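Local coordinates for glyoxalase-like domain protein (Staphylococcus aureus, PDB 3P8A), which is of unknown function but belongs to the glyoxalase-like (VOC) family, whose members are mostly metal-dependent enzymes and related binding proteins, at residues L23-I28 against F189-V194; A119-L124 against V129-P134; F212-V217 against I233-E238. All coordinates share one frame; numbering follows the deposited sequence.

Overall arrangement
Interaction 1 opens near the N terminus on strand 24-31 and closes on strand 189-198, with 160 residues between its segments, where the eight-stranded and seven-stranded sheets meet. Interaction 2 opens and closes within that span: a four-residue turn brings helix 117-125 back against strand 130-139, at the border of the first sheet. Interaction 3 follows in series, with 15 residues between 212-217 and 233-238, both in the second half of the fold; no two contacts cross. Strand 234-239 lies beside 189-198, which joins interactions 1 and 3 through backbone hydrogen bonds. Leu23 packs on Val120, linking interactions 1 and 2, and Lys123 of interaction 2 forms a long, weak ion pair with Asp213 of interaction 3.

Interaction 1 of 3, residues L23-I28 against F189-V194; sequences LKFDHI and FSIETV
Phe25 and Ile191 meet at about a right angle, the ring of the first approached obliquely by the end of the second, with Phe25 CE2 3.7 Å from Ile191 CD1. CG of Phe25 lies anti to the backbone N (chi1 176°), and the ring ends between Ile191 and Val194. Through its other meta carbon the same ring meets Val194, the side chains again crossing at about a right angle, with Phe25 CE1 4.2 Å from Val194 CG2 and the methyl oblique to the ring. Ile28 adds a looser methyl contact, Ile28 CD1 lying 4.3 Å from Val194 CG1. All four side chains are buried, and no hydrogen bond crosses between the segments. The axes of the short strand segments 24-28 and 189-194 approach to 10.4 Å at 100°, so two sheets face each other here with their strands nearly orthogonal. Each strand carries a classic beta bulge: Asp26 and His27 both face Cys111, while Glu192 and Thr193 both face Ile249. The bulges shift the usual alternation, so that residues three apart, Phe25 and Ile28 on one strand and Ile191 and Val194 on the other, point into the same interface. His27 turns away from it and stacks on Tyr69. Its ND1 donates to Asp26 OD2 at 2.7 Å, the acceptor almost in the ring plane and using its anti lone pair, a bond that helps hold the imidazole's rotation.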
loop_
_atom_site.group_PDB
_atom_site.type_symbol
_atom_site.label_atom_id
_atom_site.label_comp_id
_atom_site.label_asym_id
_atom_site.label_seq_id
_atom_site.Cartn_x
_atom_site.Cartn_y
_atom_site.Cartn_z
ATOM N N LEU A 23 -11.735 -3.434 8.007
ATOM C CA LEU A 23 -10.550 -3.094 7.206
ATOM C C LEU A 23 -10.822 -3.308 5.739
ATOM O O LEU A 23 -11.415 -4.313 5.364
ATOM C CB LEU A 23 -9.323 -3.953 7.606
ATOM C CG LEU A 23 -8.837 -3.822 9.020
ATOM C CD1 LEU A 23 -7.720 -4.783 9.300
ATOM C CD2 LEU A 23 -8.377 -2.435 9.299
ATOM N N LYS A 24 -10.349 -2.386 4.909
ATOM C CA LYS A 24 -10.451 -2.479 3.453
ATOM C C LYS A 24 -9.118 -2.056 2.861
ATOM O O LYS A 24 -8.369 -1.319 3.502
ATOM C CB LYS A 24 -11.560 -1.565 2.913
ATOM C CG LYS A 24 -12.970 -1.984 3.292
ATOM C CD LYS A 24 -13.970 -0.963 2.788
ATOM C CE LYS A 24 -15.396 -1.437 2.924
ATOM N NZ LYS A 24 -16.361 -0.417 2.426
ATOM N N PHE A 25 -8.837 -2.481 1.626
ATOM C CA PHE A 25 -7.613 -2.084 0.927
ATOM C C PHE A 25 -7.701 -0.582 0.592
ATOM O O PHE A 25 -8.717 -0.139 0.071
ATOM C CB PHE A 25 -7.474 -2.923 -0.371
ATOM C CG PHE A 25 -6.302 -2.528 -1.227
ATOM C CD1 PHE A 25 -5.022 -2.973 -0.928
ATOM C CD2 PHE A 25 -6.470 -1.688 -2.320
ATOM C CE1 PHE A 25 -3.938 -2.576 -1.699
ATOM C CE2 PHE A 25 -5.379 -1.292 -3.089
ATOM C CZ PHE A 25 -4.128 -1.747 -2.781
ATOM N N ASP A 26 -6.655 0.201 0.922
ATOM C CA ASP A 26 -6.659 1.616 0.573
ATOM C C ASP A 26 -5.786 1.914 -0.627
ATOM O O ASP A 26 -6.268 2.438 -1.626
ATOM C CB ASP A 26 -6.265 2.508 1.758
ATOM C CG ASP A 26 -6.701 3.943 1.533
ATOM O OD1 ASP A 26 -7.930 4.202 1.552
ATOM O OD2 ASP A 26 -5.818 4.804 1.340
ATOM N N HIS A 27 -4.490 1.627 -0.519
ATOM C CA HIS A 27 -3.593 1.923 -1.614
ATOM C C HIS A 27 -2.352 1.051 -1.581
ATOM O O HIS A 27 -2.098 0.377 -0.584
ATOM C CB HIS A 27 -3.251 3.445 -1.677
ATOM C CG HIS A 27 -2.561 4.014 -0.473
ATOM N ND1 HIS A 27 -3.270 4.476 0.620
ATOM C CD2 HIS A 27 -1.246 4.237 -0.257
ATOM C CE1 HIS A 27 -2.374 4.967 1.449
ATOM N NE2 HIS A 27 -1.142 4.809 0.979
ATOM N N ILE A 28 -1.643 0.991 -2.719
ATOM C CA ILE A 28 -0.379 0.303 -2.856
ATOM C C ILE A 28 0.659 1.373 -3.175
ATOM O O ILE A 28 0.367 2.299 -3.925
ATOM C CB ILE A 28 -0.407 -0.871 -3.900
ATOM C CG1 ILE A 28 0.934 -1.630 -3.914
ATOM C CG2 ILE A 28 -0.862 -0.435 -5.314
ATOM C CD1 ILE A 28 0.837 -3.063 -4.465
ATOM N N PHE A 189 -11.347 0.027 -14.329
ATOM C CA PHE A 189 -10.397 -0.757 -13.556
ATOM C C PHE A 189 -10.924 -1.091 -12.187
ATOM O O PHE A 189 -11.659 -0.306 -11.591
ATOM C CB PHE A 189 -9.076 0.001 -13.390
ATOM C CG PHE A 189 -8.408 0.423 -14.667
ATOM C CD1 PHE A 189 -8.029 -0.520 -15.618
ATOM C CD2 PHE A 189 -8.077 1.754 -14.885
ATOM C CE1 PHE A 189 -7.391 -0.126 -16.791
ATOM C CE2 PHE A 189 -7.434 2.146 -16.059
ATOM C CZ PHE A 189 -7.112 1.208 -17.009
ATOM N N SER A 190 -10.466 -2.229 -11.656
ATOM C CA SER A 190 -10.801 -2.737 -10.342
ATOM C C SER A 190 -9.636 -3.610 -9.861
ATOM O O SER A 190 -9.278 -4.574 -10.541
ATOM C CB SER A 190 -12.093 -3.549 -10.408
ATOM O OG SER A 190 -12.642 -3.749 -9.116
ATOM N N ILE A 191 -9.005 -3.244 -8.728
ATOM C CA ILE A 191 -7.923 -4.048 -8.152
ATOM C C ILE A 191 -8.574 -5.361 -7.677
ATOM O O ILE A 191 -9.627 -5.331 -7.037
ATOM C CB ILE A 191 -7.111 -3.304 -7.055
ATOM C CG1 ILE A 191 -6.247 -2.175 -7.676
ATOM C CG2 ILE A 191 -6.230 -4.273 -6.249
ATOM C CD1 ILE A 191 -5.878 -1.043 -6.761
ATOM N N GLU A 192 -7.982 -6.501 -8.054
ATOM C CA GLU A 192 -8.505 -7.815 -7.717
ATOM C C GLU A 192 -7.602 -8.559 -6.746
ATOM O O GLU A 192 -8.101 -9.211 -5.825
ATOM C CB GLU A 192 -8.667 -8.623 -9.013
ATOM C CG GLU A 192 -9.373 -9.959 -8.859
ATOM C CD GLU A 192 -9.402 -10.821 -10.103
ATOM O OE1 GLU A 192 -8.751 -10.460 -11.111
ATOM O OE2 GLU A 192 -10.076 -11.874 -10.063
ATOM N N THR A 193 -6.272 -8.525 -6.988
ATOM C CA THR A 193 -5.312 -9.283 -6.198
ATOM C C THR A 193 -4.010 -8.542 -6.071
ATOM O O THR A 193 -3.574 -7.867 -7.001
ATOM C CB THR A 193 -5.065 -10.666 -6.864
ATOM O OG1 THR A 193 -6.309 -11.312 -7.093
ATOM C CG2 THR A 193 -4.175 -11.598 -6.027
ATOM N N VAL A 194 -3.367 -8.737 -4.935
ATOM C CA VAL A 194 -2.040 -8.245 -4.623
ATOM C C VAL A 194 -1.226 -9.498 -4.365
ATOM O O VAL A 194 -1.611 -10.348 -3.535
ATOM C CB VAL A 194 -2.002 -7.233 -3.442
ATOM C CG1 VAL A 194 -0.554 -6.895 -3.049
ATOM C CG2 VAL A 194 -2.732 -5.964 -3.822
#

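Interaction 2 of 3, residues A119-L124 against V129-P134; sequences AVKNKL and VEVVGP
Lys121 runs its aliphatic chain past Val131 and the CD corner of Pro134. With chi1 at 179° and every later torsion also extended, the chain is straight from CA to NZ, so the methylenes serve as an apolar strip and the ammonium reaches the strand backbone. Lys121 CG lies 3.8 Å from Val131 CG2, and Lys121 CD is 3.7 Å from Pro134 CD. At the tip, Lys121 NZ donates to Gly133 O at 2.8 Å, approaching in the carbonyl plane with a C=O...N angle of 146°. The peptide between Gly133 and Pro134 is cis, which puts Gly133 O on the same side as Pro134 CD and lets one lysine end meet both. One turn further on, Leu124 packs on Val131: Leu124 CB is 3.8 Å from Val131 CG1, and its CD1 touches the same methyl. The turn between helix and strand is closed by Val129 N, which donates to Leu124 O at 3.0 Å from above the carbonyl plane. The axes of segments 119-124 and 130-134 run 156° apart and approach to 8.9 Å, a helix packed on an outermost strand of its sheet as in the βαβββ units of VOC proteins. Val120 and Leu124 also rest on Phe167 of strand 166-170, while Lys121 touches Leu152 of strand 147-155, the hydrogen-bonded neighbour of strand 130-139.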
loop_
_atom_site.group_PDB
_atom_site.type_symbol
_atom_site.label_atom_id
_atom_site.label_comp_id
_atom_site.label_asym_id
_atom_site.label_seq_id
_atom_site.Cartn_x
_atom_site.Cartn_y
_atom_site.Cartn_z
ATOM N N ALA A 119 -9.413 2.075 17.731
ATOM C CA ALA A 119 -9.948 0.731 17.963
ATOM C C ALA A 119 -8.973 -0.304 17.398
ATOM O O ALA A 119 -8.800 -1.365 17.998
ATOM C CB ALA A 119 -11.298 0.575 17.291
ATOM N N VAL A 120 -8.335 0.005 16.249
ATOM C CA VAL A 120 -7.318 -0.861 15.664
ATOM C C VAL A 120 -6.126 -0.890 16.595
ATOM O O VAL A 120 -5.664 -1.980 16.920
ATOM C CB VAL A 120 -6.939 -0.499 14.192
ATOM C CG1 VAL A 120 -5.671 -1.218 13.750
ATOM C CG2 VAL A 120 -8.074 -0.850 13.256
ATOM N N LYS A 121 -5.661 0.286 17.066
ATOM C CA LYS A 121 -4.532 0.378 17.984
ATOM C C LYS A 121 -4.803 -0.422 19.280
ATOM O O LYS A 121 -3.944 -1.191 19.709
ATOM C CB LYS A 121 -4.179 1.841 18.281
ATOM C CG LYS A 121 -3.013 1.988 19.248
ATOM C CD LYS A 121 -2.744 3.411 19.615
ATOM C CE LYS A 121 -1.579 3.482 20.568
ATOM N NZ LYS A 121 -1.017 4.852 20.644
ATOM N N ASN A 122 -5.997 -0.268 19.850
ATOM C CA ASN A 122 -6.389 -0.973 21.073
ATOM C C ASN A 122 -6.444 -2.487 20.859
ATOM O O ASN A 122 -5.966 -3.216 21.714
ATOM C CB ASN A 122 -7.724 -0.437 21.640
ATOM C CG ASN A 122 -7.687 1.011 22.066
ATOM O OD1 ASN A 122 -6.640 1.551 22.457
ATOM N ND2 ASN A 122 -8.828 1.682 21.950
ATOM N N LYS A 123 -6.969 -2.948 19.696
ATOM C CA LYS A 123 -7.057 -4.363 19.373
ATOM C C LYS A 123 -5.664 -4.980 19.233
ATOM O O LYS A 123 -5.432 -6.091 19.728
ATOM C CB LYS A 123 -7.913 -4.593 18.108
ATOM C CG LYS A 123 -8.153 -6.060 17.722
ATOM C CD LYS A 123 -7.189 -6.510 16.626
ATOM C CE LYS A 123 -7.454 -7.904 16.109
ATOM N NZ LYS A 123 -6.289 -8.401 15.341
ATOM N N LEU A 124 -4.740 -4.276 18.553
ATOM C CA LEU A 124 -3.387 -4.808 18.369
ATOM C C LEU A 124 -2.643 -4.810 19.693
ATOM O O LEU A 124 -1.982 -5.794 20.021
ATOM C CB LEU A 124 -2.615 -4.041 17.282
ATOM C CG LEU A 124 -3.117 -4.160 15.841
ATOM C CD1 LEU A 124 -2.386 -3.173 14.956
ATOM C CD2 LEU A 124 -2.914 -5.576 15.288
ATOM N N VAL A 129 0.878 -6.607 20.245
ATOM C CA VAL A 129 1.649 -6.238 19.056
ATOM C C VAL A 129 2.104 -4.800 19.293
ATOM O O VAL A 129 1.279 -3.948 19.664
ATOM C CB VAL A 129 1.059 -6.518 17.634
ATOM C CG1 VAL A 129 -0.355 -7.069 17.662
ATOM C CG2 VAL A 129 1.167 -5.318 16.704
ATOM N N GLU A 130 3.423 -4.562 19.211
ATOM C CA GLU A 130 3.992 -3.231 19.421
ATOM C C GLU A 130 3.581 -2.404 18.203
ATOM O O GLU A 130 3.727 -2.860 17.072
ATOM C CB GLU A 130 5.527 -3.296 19.595
ATOM C CG GLU A 130 6.259 -1.953 19.658
ATOM C CD GLU A 130 6.044 -1.028 20.852
ATOM O OE1 GLU A 130 5.727 -1.523 21.962
ATOM O OE2 GLU A 130 6.246 0.199 20.684
ATOM N N VAL A 131 2.963 -1.256 18.447
ATOM C CA VAL A 131 2.504 -0.368 17.385
ATOM C C VAL A 131 3.241 0.976 17.492
ATOM O O VAL A 131 3.700 1.314 18.571
ATOM C CB VAL A 131 0.953 -0.178 17.367
ATOM C CG1 VAL A 131 0.220 -1.502 17.235
ATOM C CG2 VAL A 131 0.458 0.595 18.593
ATOM N N VAL A 132 3.362 1.711 16.373
ATOM C CA VAL A 132 3.913 3.072 16.302
ATOM C C VAL A 132 2.788 3.946 15.771
ATOM O O VAL A 132 2.212 3.655 14.719
ATOM C CB VAL A 132 5.225 3.237 15.495
ATOM C CG1 VAL A 132 5.593 4.707 15.317
ATOM C CG2 VAL A 132 6.379 2.496 16.160
ATOM N N GLY A 133 2.415 4.944 16.555
ATOM C CA GLY A 133 1.342 5.849 16.184
ATOM C C GLY A 133 0.115 5.805 17.070
ATOM O O GLY A 133 0.147 5.183 18.128
ATOM N N PRO A 134 -0.998 6.450 16.662
ATOM C CA PRO A 134 -1.225 7.139 15.374
ATOM C C PRO A 134 -0.335 8.342 15.096
ATOM O O PRO A 134 -0.095 9.172 15.984
ATOM C CB PRO A 134 -2.714 7.500 15.410
ATOM C CG PRO A 134 -3.306 6.596 16.449
ATOM C CD PRO A 134 -2.228 6.423 17.469
#

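Interaction 3 of 3, residues F212-V217 against I233-E238; sequences FDMDIV and IYFRIE
A selenomethionine methyl sits over the face of an aromatic ring: Met214 CE is 4.2 Å from the centroid of the Phe235 ring and 22° off its normal, a CH-pi contact displaced toward the rim, with Phe235 CD2 4.0 Å from Met214 CE. The heavier atom stands further back, Met214 SE being 5.1 Å from the centroid of the Phe235 ring and oblique to it at 41°, so the Met-aromatic contact is made chiefly through the methyl. Met214 is extended beyond CG, which lets its methyl reach Phe235, the two side chains crossing at about a right angle. Elsewhere along the pair, Val217 meets the CD1-CE1 side of the Tyr234 ring with both methyls: Val217 CG1 comes obliquely to within 3.8 Å of Tyr234 CE1, and Val217 CG2 lies at the ring edge, in its plane, 3.9 Å from Tyr234 CE1. The two segments are not strand neighbours, for strand 223-227 lies between 215-219 and 234-239 in the seven-stranded sheet. Its Ile227 touches both Val217 and Tyr234, and the following Leu228 touches both Met214 and Phe235; Trp208 of helix 201-212 also packs on Met214. With neither a hydrogen bond nor a salt bridge between the two segments, their direct contact rests on dispersion and, probably, on the weak attraction of methyl hydrogens to ring pi electrons.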
loop_
_atom_site.group_PDB
_atom_site.type_symbol
_atom_site.label_atom_id
_atom_site.label_comp_id
_atom_site.label_asym_id
_atom_site.label_seq_id
_atom_site.Cartn_x
_atom_site.Cartn_y
_atom_site.Cartn_z
ATOM N N PHE A 212 -4.379 -8.707 10.758
ATOM C CA PHE A 212 -5.481 -8.164 9.949
ATOM C C PHE A 212 -6.797 -8.883 10.008
ATOM O O PHE A 212 -7.716 -8.526 9.263
ATOM C CB PHE A 212 -5.005 -7.903 8.503
ATOM C CG PHE A 212 -3.634 -7.270 8.435
ATOM C CD1 PHE A 212 -3.400 -6.010 8.992
ATOM C CD2 PHE A 212 -2.569 -7.943 7.854
ATOM C CE1 PHE A 212 -2.127 -5.440 8.967
ATOM C CE2 PHE A 212 -1.291 -7.379 7.835
ATOM C CZ PHE A 212 -1.077 -6.128 8.389
ATOM N N ASP A 213 -6.886 -9.936 10.864
ATOM C CA ASP A 213 -8.102 -10.720 11.052
ATOM C C ASP A 213 -8.632 -11.244 9.705
ATOM O O ASP A 213 -9.830 -11.186 9.416
ATOM C CB ASP A 213 -9.164 -9.861 11.790
ATOM C CG ASP A 213 -9.796 -10.576 12.955
ATOM O OD1 ASP A 213 -9.530 -10.174 14.117
ATOM O OD2 ASP A 213 -10.534 -11.557 12.715
HETATM N N MSE A 214 -7.712 -11.702 8.855
HETATM C CA MSE A 214 -8.037 -12.173 7.521
HETATM C C MSE A 214 -8.569 -13.608 7.526
HETATM O O MSE A 214 -8.406 -14.318 8.515
HETATM C CB MSE A 214 -6.789 -12.065 6.622
HETATM C CG MSE A 214 -6.501 -10.651 6.147
HETATM SE SE MSE A 214 -4.851 -10.598 5.092
HETATM C CE MSE A 214 -4.604 -8.657 4.811
ATOM N N ASP A 215 -9.229 -14.012 6.437
ATOM C CA ASP A 215 -9.749 -15.365 6.240
ATOM C C ASP A 215 -8.818 -16.074 5.243
ATOM O O ASP A 215 -8.195 -15.407 4.414
ATOM C CB ASP A 215 -11.186 -15.335 5.680
ATOM C CG ASP A 215 -12.289 -14.858 6.638
ATOM O OD1 ASP A 215 -12.215 -15.182 7.846
ATOM O OD2 ASP A 215 -13.250 -14.220 6.163
ATOM N N ILE A 216 -8.682 -17.406 5.381
ATOM C CA ILE A 216 -7.879 -18.249 4.499
ATOM C C ILE A 216 -8.793 -18.651 3.357
ATOM O O ILE A 216 -9.904 -19.128 3.589
ATOM C CB ILE A 216 -7.267 -19.492 5.214
ATOM C CG1 ILE A 216 -6.424 -19.091 6.435
ATOM C CG2 ILE A 216 -6.434 -20.369 4.246
ATOM C CD1 ILE A 216 -6.590 -20.002 7.630
ATOM N N VAL A 217 -8.315 -18.478 2.130
ATOM C CA VAL A 217 -9.057 -18.803 0.915
ATOM C C VAL A 217 -8.507 -20.104 0.286
ATOM O O VAL A 217 -9.272 -20.965 -0.126
ATOM C CB VAL A 217 -8.980 -17.590 -0.059
ATOM C CG1 VAL A 217 -9.551 -17.916 -1.431
ATOM C CG2 VAL A 217 -9.681 -16.377 0.526
ATOM N N ILE A 233 -10.641 -7.860 -2.261
ATOM C CA ILE A 233 -9.282 -8.030 -2.797
ATOM C C ILE A 233 -8.647 -9.313 -2.240
ATOM O O ILE A 233 -8.663 -9.529 -1.022
ATOM C CB ILE A 233 -8.350 -6.808 -2.468
ATOM C CG1 ILE A 233 -8.912 -5.416 -2.819
ATOM C CG2 ILE A 233 -6.896 -6.996 -2.935
ATOM C CD1 ILE A 233 -9.369 -5.193 -4.135
ATOM N N TYR A 234 -8.027 -10.118 -3.110
ATOM C CA TYR A 234 -7.289 -11.286 -2.645
ATOM C C TYR A 234 -5.850 -10.884 -2.388
ATOM O O TYR A 234 -5.336 -9.985 -3.050
ATOM C CB TYR A 234 -7.390 -12.456 -3.632
ATOM C CG TYR A 234 -8.789 -13.015 -3.669
ATOM C CD1 TYR A 234 -9.197 -13.980 -2.756
ATOM C CD2 TYR A 234 -9.751 -12.482 -4.524
ATOM C CE1 TYR A 234 -10.499 -14.457 -2.744
ATOM C CE2 TYR A 234 -11.057 -12.954 -4.520
ATOM C CZ TYR A 234 -11.431 -13.934 -3.618
ATOM O OH TYR A 234 -12.718 -14.416 -3.595
ATOM N N PHE A 235 -5.233 -11.507 -1.392
ATOM C CA PHE A 235 -3.837 -11.317 -1.024
ATOM C C PHE A 235 -3.172 -12.656 -1.202
ATOM O O PHE A 235 -3.449 -13.595 -0.449
ATOM C CB PHE A 235 -3.688 -10.790 0.422
ATOM C CG PHE A 235 -4.343 -9.450 0.566
ATOM C CD1 PHE A 235 -3.713 -8.294 0.096
ATOM C CD2 PHE A 235 -5.653 -9.346 1.035
ATOM C CE1 PHE A 235 -4.350 -7.051 0.172
ATOM C CE2 PHE A 235 -6.292 -8.099 1.091
ATOM C CZ PHE A 235 -5.635 -6.966 0.662
ATOM N N ARG A 236 -2.363 -12.777 -2.255
ATOM C CA ARG A 236 -1.682 -14.014 -2.528
ATOM C C ARG A 236 -0.257 -13.917 -2.052
ATOM O O ARG A 236 0.481 -13.046 -2.518
ATOM C CB ARG A 236 -1.769 -14.375 -4.037
ATOM C CG ARG A 236 -0.997 -15.668 -4.377
ATOM C CD ARG A 236 -1.346 -16.181 -5.743
ATOM N NE ARG A 236 -2.727 -16.656 -5.766
ATOM C CZ ARG A 236 -3.325 -17.232 -6.799
ATOM N NH1 ARG A 236 -2.673 -17.407 -7.938
ATOM N NH2 ARG A 236 -4.578 -17.647 -6.697
ATOM N N ILE A 237 0.122 -14.794 -1.108
ATOM C CA ILE A 237 1.488 -14.915 -0.580
ATOM C C ILE A 237 2.018 -16.186 -1.219
ATOM O O ILE A 237 1.453 -17.259 -1.019
ATOM C CB ILE A 237 1.561 -15.005 0.983
ATOM C CG1 ILE A 237 0.620 -13.996 1.727
ATOM C CG2 ILE A 237 3.017 -14.978 1.515
ATOM C CD1 ILE A 237 0.848 -12.483 1.475
ATOM N N GLU A 238 3.042 -16.054 -2.053
ATOM C CA GLU A 238 3.628 -17.188 -2.713
ATOM C C GLU A 238 5.096 -17.335 -2.383
ATOM O O GLU A 238 5.789 -16.357 -2.093
ATOM C CB GLU A 238 3.332 -17.224 -4.221
ATOM C CG GLU A 238 3.827 -16.050 -5.036
ATOM C CD GLU A 238 3.468 -16.120 -6.507
ATOM O OE1 GLU A 238 4.189 -15.494 -7.315
ATOM O OE2 GLU A 238 2.452 -16.765 -6.849
#